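Local coordinates for cell wall surface anchor family protein (Streptococcus pneumoniae, PDB 4OQ1) that probably anchors the pneumococcal pilus to the cell wall as its ancillary pilin, built in part from CnaB-type domains, at residues A[151-156]-A[200-205]; A[308-313]-A[338-343]. The protein carries 3 engineered substitutions. All blocks are in the same frame, centred on the assembly; numbering follows the deposited sequence.

Contact 1: A[151-156]-A[200-205]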
ATOM      1  N   VAL A 151       6.463  -4.974   9.486  1.00 21.26           N
ATOM      2  CA  VAL A 151       5.650  -6.158   9.063  1.00 21.93           C
ATOM      3  C   VAL A 151       5.916  -6.496   7.639  1.00 22.15           C
ATOM      4  O   VAL A 151       6.109  -5.614   6.798  1.00 21.69           O
ATOM      5  CB  VAL A 151       4.152  -6.034   9.416  1.00 24.34           C
ATOM      6  CG1 VAL A 151       3.610  -4.749   8.973  1.00 25.04           C
ATOM      7  CG2 VAL A 151       3.369  -7.216   8.803  1.00 22.28           C
ATOM      8  N   LYS A 152       6.037  -7.816   7.391  1.00 23.35           N
ATOM      9  CA  LYS A 152       6.396  -8.353   6.130  1.00 24.99           C
ATOM     10  C   LYS A 152       5.316  -9.345   5.730  1.00 20.55           C
ATOM     11  O   LYS A 152       4.967 -10.287   6.480  1.00 23.18           O
ATOM     12  CB  LYS A 152       7.816  -8.990   6.123  1.00 23.69           C
ATOM     13  CG  LYS A 152       8.185  -9.497   4.774  1.00 26.50           C
ATOM     14  CD  LYS A 152       9.449 -10.328   4.685  1.00 32.16           C
ATOM     15  CE  LYS A 152      10.655  -9.640   5.315  1.00 38.14           C
ATOM     16  NZ  LYS A 152      11.881 -10.497   5.308  1.00 43.14           N
ATOM     17  N   LEU A 153       4.718  -9.093   4.574  1.00 22.55           N
ATOM     18  CA  LEU A 153       3.756 -10.005   3.966  1.00 18.43           C
ATOM     19  C   LEU A 153       4.450 -10.796   2.868  1.00 18.84           C
ATOM     20  O   LEU A 153       5.131 -10.219   1.994  1.00 22.54           O
ATOM     21  CB  LEU A 153       2.500  -9.266   3.466  1.00 18.38           C
ATOM     22  CG  LEU A 153       1.362 -10.119   2.870  1.00 16.72           C
ATOM     23  CD1 LEU A 153       0.023  -9.359   2.995  1.00 16.58           C
ATOM     24  CD2 LEU A 153       1.739 -10.387   1.454  1.00 20.58           C
ATOM     25  N   ILE A 154       4.282 -12.122   2.935  1.00 17.70           N
ATOM     26  CA  ILE A 154       4.819 -13.042   1.941  1.00 22.45           C
ATOM     27  C   ILE A 154       3.646 -13.716   1.215  1.00 17.14           C
ATOM     28  O   ILE A 154       2.843 -14.389   1.827  1.00 15.29           O
ATOM     29  CB  ILE A 154       5.722 -14.152   2.521  1.00 23.03           C
ATOM     30  CG1 ILE A 154       6.932 -13.527   3.209  1.00 26.08           C
ATOM     31  CG2 ILE A 154       6.207 -14.977   1.341  1.00 27.81           C
ATOM     32  CD1 ILE A 154       7.888 -14.528   3.809  1.00 25.72           C
ATOM     33  N   LYS A 155       3.591 -13.484  -0.087  1.00 16.04           N
ATOM     34  CA  LYS A 155       2.573 -14.016  -0.960  1.00 18.57           C
ATOM     35  C   LYS A 155       3.105 -15.151  -1.813  1.00 18.00           C
ATOM     36  O   LYS A 155       4.000 -14.997  -2.574  1.00 18.83           O
ATOM     37  CB  LYS A 155       2.014 -12.915  -1.847  1.00 19.66           C
ATOM     38  CG  LYS A 155       0.762 -13.272  -2.603  1.00 23.13           C
ATOM     39  CD  LYS A 155      -0.378 -13.766  -1.744  1.00 28.69           C
ATOM     40  CE  LYS A 155      -1.624 -14.102  -2.553  1.00 31.39           C
ATOM     41  NZ  LYS A 155      -1.724 -15.475  -3.127  1.00 39.01           N
ATOM     42  N   VAL A 156       2.482 -16.287  -1.672  1.00 15.27           N
ATOM     43  CA  VAL A 156       2.848 -17.497  -2.374  1.00 17.32           C
ATOM     44  C   VAL A 156       1.664 -18.218  -3.038  1.00 17.79           C
ATOM     45  O   VAL A 156       0.451 -17.987  -2.710  1.00 16.66           O
ATOM     46  CB  VAL A 156       3.577 -18.500  -1.459  1.00 17.11           C
ATOM     47  CG1 VAL A 156       4.946 -17.999  -0.986  1.00 20.68           C
ATOM     48  CG2 VAL A 156       2.725 -18.976  -0.287  1.00 18.12           C
ATOM     49  N   LEU A 200      -1.309  -1.739  -2.294  1.00 19.64           N
ATOM     50  CA  LEU A 200       0.115  -2.147  -2.071  1.00 19.66           C
ATOM     51  C   LEU A 200       0.349  -3.403  -2.897  1.00 20.77           C
ATOM     52  O   LEU A 200      -0.423  -4.339  -2.830  1.00 19.85           O
ATOM     53  CB  LEU A 200       0.268  -2.504  -0.560  1.00 21.14           C
ATOM     54  CG  LEU A 200       0.028  -1.555   0.607  1.00 23.90           C
ATOM     55  CD1 LEU A 200      -1.413  -1.113   0.833  1.00 28.06           C
ATOM     56  CD2 LEU A 200       0.476  -2.086   1.945  1.00 27.85           C
ATOM     57  N   TYR A 201       1.487  -3.533  -3.622  1.00 18.83           N
ATOM     58  CA  TYR A 201       1.689  -4.645  -4.490  1.00 19.13           C
ATOM     59  C   TYR A 201       2.942  -5.413  -4.102  1.00 18.11           C
ATOM     60  O   TYR A 201       3.973  -4.808  -3.852  1.00 19.88           O
ATOM     61  CB  TYR A 201       1.920  -4.153  -6.014  1.00 22.42           C
ATOM     62  CG  TYR A 201       0.673  -3.558  -6.602  1.00 21.85           C
ATOM     63  CD1 TYR A 201       0.450  -2.216  -6.497  1.00 23.50           C
ATOM     64  CD2 TYR A 201      -0.298  -4.351  -7.170  1.00 25.11           C
ATOM     65  CE1 TYR A 201      -0.720  -1.640  -6.972  1.00 24.84           C
ATOM     66  CE2 TYR A 201      -1.520  -3.819  -7.627  1.00 24.13           C
ATOM     67  CZ  TYR A 201      -1.703  -2.464  -7.604  1.00 26.54           C
ATOM     68  OH  TYR A 201      -2.909  -1.896  -8.014  1.00 25.61           O
ATOM     69  N   THR A 202       2.828  -6.712  -4.111  1.00 15.12           N
ATOM     70  CA  THR A 202       3.962  -7.656  -3.920  1.00 16.36           C
ATOM     71  C   THR A 202       5.048  -7.393  -4.885  1.00 18.22           C
ATOM     72  O   THR A 202       4.732  -7.234  -6.079  1.00 18.36           O
ATOM     73  CB  THR A 202       3.570  -9.143  -3.840  1.00 16.18           C
ATOM     74  OG1 THR A 202       2.957  -9.709  -5.058  1.00 15.59           O
ATOM     75  CG2 THR A 202       2.615  -9.347  -2.613  1.00 15.81           C
ATOM     76  N   ASP A 203       6.292  -7.586  -4.416  1.00 20.69           N
ATOM     77  CA  ASP A 203       7.512  -7.314  -5.223  1.00 27.47           C
ATOM     78  C   ASP A 203       7.974  -8.603  -5.864  1.00 25.20           C
ATOM     79  O   ASP A 203       7.294  -9.602  -5.801  1.00 22.45           O
ATOM     80  CB  ASP A 203       8.646  -6.670  -4.402  1.00 28.24           C
ATOM     81  CG  ASP A 203       9.162  -7.560  -3.261  1.00 26.62           C
ATOM     82  OD1 ASP A 203       8.899  -8.762  -3.207  1.00 24.40           O
ATOM     83  OD2 ASP A 203       9.823  -7.013  -2.360  1.00 31.58           O
ATOM     84  N   LYS A 204       9.133  -8.630  -6.495  1.00 28.21           N
ATOM     85  CA  LYS A 204       9.532  -9.847  -7.181  1.00 29.12           C
ATOM     86  C   LYS A 204       9.728 -10.995  -6.226  1.00 27.20           C
ATOM     87  O   LYS A 204       9.815 -12.134  -6.645  1.00 27.45           O
ATOM     88  CB  LYS A 204      10.796  -9.657  -8.052  1.00 36.05           C
ATOM     89  CG  LYS A 204      12.072  -9.555  -7.236  1.00 46.76           C
ATOM     90  CD  LYS A 204      13.343  -9.588  -8.092  1.00 54.00           C
ATOM     91  CE  LYS A 204      14.549  -9.076  -7.308  1.00 56.41           C
ATOM     92  NZ  LYS A 204      14.334  -7.715  -6.714  1.00 53.72           N
ATOM     93  N   ASN A 205       9.941 -10.715  -4.958  1.00 25.64           N
ATOM     94  CA  ASN A 205      10.010 -11.785  -4.009  1.00 25.82           C
ATOM     95  C   ASN A 205       8.695 -12.115  -3.361  1.00 22.80           C
ATOM     96  O   ASN A 205       8.627 -12.771  -2.325  1.00 22.65           O
ATOM     97  CB  ASN A 205      11.066 -11.507  -2.956  1.00 29.00           C
ATOM     98  CG  ASN A 205      12.431 -11.308  -3.564  1.00 29.96           C
ATOM     99  OD1 ASN A 205      13.053 -10.245  -3.439  1.00 38.84           O
ATOM    100  ND2 ASN A 205      12.867 -12.264  -4.224  1.00 28.60           N
TER

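Contact 2: A[308-313]-A[338-343]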
ATOM      1  N   PHE A 308     -18.384 -22.592 -31.891  1.00 18.97           N
ATOM      2  CA  PHE A 308     -17.592 -21.625 -31.191  1.00 18.40           C
ATOM      3  C   PHE A 308     -16.983 -22.275 -29.962  1.00 20.71           C
ATOM      4  O   PHE A 308     -17.376 -23.357 -29.533  1.00 20.33           O
ATOM      5  CB  PHE A 308     -18.399 -20.364 -30.867  1.00 18.91           C
ATOM      6  CG  PHE A 308     -19.596 -20.610 -29.955  1.00 18.09           C
ATOM      7  CD1 PHE A 308     -20.773 -21.099 -30.446  1.00 17.57           C
ATOM      8  CD2 PHE A 308     -19.523 -20.281 -28.592  1.00 17.39           C
ATOM      9  CE1 PHE A 308     -21.820 -21.288 -29.600  1.00 17.40           C
ATOM     10  CE2 PHE A 308     -20.631 -20.468 -27.759  1.00 17.30           C
ATOM     11  CZ  PHE A 308     -21.727 -20.957 -28.276  1.00 18.03           C
ATOM     12  N   ARG A 309     -16.073 -21.538 -29.318  1.00 23.69           N
ATOM     13  CA  ARG A 309     -15.154 -22.122 -28.413  1.00 23.36           C
ATOM     14  C   ARG A 309     -14.595 -21.062 -27.426  1.00 21.26           C
ATOM     15  O   ARG A 309     -14.513 -19.937 -27.766  1.00 23.04           O
ATOM     16  CB  ARG A 309     -13.995 -22.613 -29.279  1.00 25.87           C
ATOM     17  CG  ARG A 309     -13.114 -23.577 -28.632  1.00 31.22           C
ATOM     18  CD  ARG A 309     -12.203 -24.191 -29.693  1.00 37.04           C
ATOM     19  NE  ARG A 309     -11.463 -25.246 -29.042  1.00 45.63           N
ATOM     20  CZ  ARG A 309     -10.244 -25.106 -28.543  1.00 49.84           C
ATOM     21  NH1 ARG A 309      -9.649 -26.131 -27.945  1.00 55.88           N
ATOM     22  NH2 ARG A 309      -9.607 -23.953 -28.666  1.00 54.86           N
ATOM     23  N   VAL A 310     -14.300 -21.508 -26.218  1.00 22.72           N
ATOM     24  CA  VAL A 310     -13.509 -20.734 -25.227  1.00 26.72           C
ATOM     25  C   VAL A 310     -12.316 -21.629 -24.815  1.00 23.74           C
ATOM     26  O   VAL A 310     -12.457 -22.833 -24.568  1.00 25.89           O
ATOM     27  CB  VAL A 310     -14.332 -20.342 -23.982  1.00 29.03           C
ATOM     28  CG1 VAL A 310     -15.607 -19.670 -24.398  1.00 27.47           C
ATOM     29  CG2 VAL A 310     -14.680 -21.568 -23.135  1.00 35.86           C
ATOM     30  N   GLU A 311     -11.148 -21.028 -24.829  1.00 27.90           N
ATOM     31  CA  GLU A 311      -9.947 -21.777 -24.560  1.00 29.52           C
ATOM     32  C   GLU A 311      -9.086 -21.101 -23.468  1.00 27.52           C
ATOM     33  O   GLU A 311      -9.081 -19.872 -23.315  1.00 27.89           O
ATOM     34  CB  GLU A 311      -9.163 -21.938 -25.874  1.00 35.85           C
ATOM     35  CG  GLU A 311      -7.783 -22.582 -25.676  1.00 44.17           C
ATOM     36  CD  GLU A 311      -7.072 -22.957 -26.982  1.00 53.66           C
ATOM     37  OE1 GLU A 311      -7.548 -22.530 -28.067  1.00 58.78           O
ATOM     38  OE2 GLU A 311      -6.033 -23.682 -26.919  1.00 62.12           O
ATOM     39  N   GLY A 312      -8.318 -21.918 -22.768  1.00 30.12           N
ATOM     40  CA  GLY A 312      -7.488 -21.435 -21.660  1.00 36.41           C
ATOM     41  C   GLY A 312      -8.485 -21.112 -20.565  1.00 38.87           C
ATOM     42  O   GLY A 312      -9.484 -21.772 -20.404  1.00 43.60           O
ATOM     43  N   LEU A 313      -8.320 -20.105 -19.791  1.00 45.81           N
ATOM     44  CA  LEU A 313      -9.469 -19.956 -18.876  1.00 46.13           C
ATOM     45  C   LEU A 313      -9.513 -20.952 -17.657  1.00 35.60           C
ATOM     46  O   LEU A 313      -9.638 -22.185 -17.719  1.00 26.74           O
ATOM     47  CB  LEU A 313     -10.756 -19.943 -19.722  1.00 47.40           C
ATOM     48  CG  LEU A 313     -12.078 -19.694 -19.075  1.00 49.18           C
ATOM     49  CD1 LEU A 313     -13.065 -19.078 -20.063  1.00 47.13           C
ATOM     50  CD2 LEU A 313     -12.513 -21.037 -18.606  1.00 49.67           C
ATOM     51  N   PHE A 338     -21.762 -23.007 -17.695  1.00 19.07           N
ATOM     52  CA  PHE A 338     -20.819 -24.096 -17.962  1.00 21.19           C
ATOM     53  C   PHE A 338     -19.708 -24.020 -16.966  1.00 22.07           C
ATOM     54  O   PHE A 338     -19.360 -22.930 -16.505  1.00 20.31           O
ATOM     55  CB  PHE A 338     -20.280 -24.107 -19.403  1.00 21.78           C
ATOM     56  CG  PHE A 338     -19.497 -22.908 -19.816  1.00 19.99           C
ATOM     57  CD1 PHE A 338     -18.150 -23.002 -20.018  1.00 20.58           C
ATOM     58  CD2 PHE A 338     -20.092 -21.712 -20.062  1.00 17.85           C
ATOM     59  CE1 PHE A 338     -17.429 -21.908 -20.359  1.00 21.96           C
ATOM     60  CE2 PHE A 338     -19.398 -20.622 -20.427  1.00 19.66           C
ATOM     61  CZ  PHE A 338     -18.040 -20.711 -20.639  1.00 21.25           C
ATOM     62  N   THR A 339     -19.082 -25.179 -16.715  1.00 22.61           N
ATOM     63  CA  THR A 339     -18.089 -25.365 -15.632  1.00 23.44           C
ATOM     64  C   THR A 339     -16.903 -25.927 -16.300  1.00 26.52           C
ATOM     65  O   THR A 339     -17.026 -26.840 -17.099  1.00 30.63           O
ATOM     66  CB  THR A 339     -18.628 -26.315 -14.545  1.00 28.69           C
ATOM     67  OG1 THR A 339     -19.622 -25.591 -13.845  1.00 28.27           O
ATOM     68  CG2 THR A 339     -17.520 -26.640 -13.493  1.00 31.01           C
ATOM     69  N   ILE A 340     -15.763 -25.299 -16.095  1.00 23.08           N
ATOM     70  CA  ILE A 340     -14.476 -25.862 -16.543  1.00 24.49           C
ATOM     71  C   ILE A 340     -13.776 -26.600 -15.392  1.00 27.37           C
ATOM     72  O   ILE A 340     -13.607 -26.033 -14.331  1.00 24.40           O
ATOM     73  CB  ILE A 340     -13.660 -24.749 -17.108  1.00 25.48           C
ATOM     74  CG1 ILE A 340     -14.491 -24.083 -18.161  1.00 29.86           C
ATOM     75  CG2 ILE A 340     -12.305 -25.244 -17.596  1.00 26.41           C
ATOM     76  CD1 ILE A 340     -13.710 -23.626 -19.319  1.00 36.96           C
ATOM     77  N   GLY A 341     -13.322 -27.836 -15.623  1.00 29.26           N
ATOM     78  CA  GLY A 341     -12.850 -28.670 -14.499  1.00 30.93           C
ATOM     79  C   GLY A 341     -12.124 -29.880 -14.995  1.00 36.83           C
ATOM     80  O   GLY A 341     -12.094 -30.133 -16.190  1.00 33.50           O
ATOM     81  N   LYS A 342     -11.490 -30.599 -14.082  1.00 45.27           N
ATOM     82  CA  LYS A 342     -10.738 -31.807 -14.434  1.00 51.78           C
ATOM     83  C   LYS A 342     -11.649 -32.945 -14.947  1.00 53.03           C
ATOM     84  O   LYS A 342     -11.220 -33.689 -15.815  1.00 57.68           O
ATOM     85  CB  LYS A 342      -9.937 -32.300 -13.222  1.00 54.72           C
ATOM     86  CG  LYS A 342      -8.947 -33.413 -13.534  1.00 62.12           C
ATOM     87  CD  LYS A 342      -8.053 -33.700 -12.333  1.00 68.48           C
ATOM     88  CE  LYS A 342      -7.218 -34.967 -12.532  1.00 73.35           C
ATOM     89  NZ  LYS A 342      -7.865 -36.187 -11.967  1.00 73.97           N
ATOM     90  N   ASP A 343     -12.872 -33.079 -14.420  1.00 51.55           N
ATOM     91  CA  ASP A 343     -13.780 -34.189 -14.811  1.00 57.41           C
ATOM     92  C   ASP A 343     -13.869 -34.473 -16.318  1.00 62.23           C
ATOM     93  O   ASP A 343     -14.642 -33.828 -17.031  1.00 61.25           O
ATOM     94  CB  ASP A 343     -15.194 -33.951 -14.259  1.00 61.10           C
ATOM     95  CG  ASP A 343     -15.380 -34.537 -12.874  1.00 64.11           C
ATOM     96  OD1 ASP A 343     -14.506 -35.337 -12.469  1.00 70.13           O
ATOM     97  OD2 ASP A 343     -16.383 -34.215 -12.193  1.00 64.51           O
TER

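Contact 1: A[151-156]-A[200-205]
Thr202 OG1 is gripped twice by backbone: the hydroxyl donates to Leu163 O and accepts from Val166 N. These bonds fix the rotation of the side chain, and with chi1 at 64° the methyl CG2 lies anti to the carbonyl carbon, facing strand 151-156. There it meets Lys155 CB, with Thr202 CG2 at 3.7 Å. Leu153 arrives with one branch alone, its CD2 standing 4.3 Å from Thr202 CG2. The contact is thus apolar, one methyl set against the start of a lysine chain and a leucine methyl, and it bridges the two sheets of a CnaB (prealbumin-like) beta sandwich: strand 150-157 lies in one, Thr202 directly after strand 200-201 of the other. Beyond CB the lysine turns away from Thr202, bending at chi2 (55°), and NZ is joined covalently to Asn252 CG, an intramolecular isopeptide bond as found in many CnaB domains. Glu222 touches the same side chain, consistent with the acidic residue that accompanies such bonds. Lys155 NZ also makes a weak, nearly straight hydrogen bond to Val156 O (3.3 Å). In the turn after Thr202, Asp203 OD1 receives Glu207 N and, more weakly and with a bent geometry, Asn205 N at 2.8 Å.

Contact 2: A[308-313]-A[338-343]
Ile340 lies against Leu313 along most of its length, its side chain running roughly perpendicular to that of the leucine. CB faces the leucine methyl CD2. At the first branch chi1 of -54° sets CG2 anti to the backbone N and CG1 anti to the carbonyl carbon, and the two arms then find different partners: CG2 stands 4.1 Å from the backbone oxygen Leu313 O, whereas CG1 runs past Leu313 CD2. The tip, CD1, is directed at the same methyl, but the two are modelled too close together, so the exact fit of Leu313 CD2 and Ile340 CD1 is doubtful, as are the spacings that depend on either. The soundly placed contact is next door, where Val310 CG2 touches the ring of Phe338 at CE1, 3.9 Å away, meeting it obliquely as the two side chains reach across from their facing strands. Phe262, edge-to-face with Phe338, carries this apolar cluster further into the domain. On the other side of strand 307-310, Arg309 NH2 forms a salt bridge with Glu311 OE1 (2.6 Å); the oxygen lies in the guanidinium plane, while the nitrogen sits above the carboxylate plane, and Arg309 NE has a second acidic partner in Asp261. Side chains of strand 307-310, the loop that follows it and strand 336-340, drawn from separate sheets, form part of the apolar core of a prealbumin-like beta sandwich.

Both segments of contact 1 precede those of contact 2 along the chain, and each contact belongs to its own prealbumin-like domain. Their centres are 31 Å apart and their nearest atoms about 17 Å, without touching, and they share no strand or sheet. Each nonetheless joins the two sheets of its sandwich: in contact 1 a strand of the mixed sheet with 246-254 meets the loop directly after 200-201, and in contact 2 strand 307-310, paired with 260-266, faces 336-340. In this elongated, single-chain pilin each contact lies within the interior of its own domain, and neither joins one domain to the other.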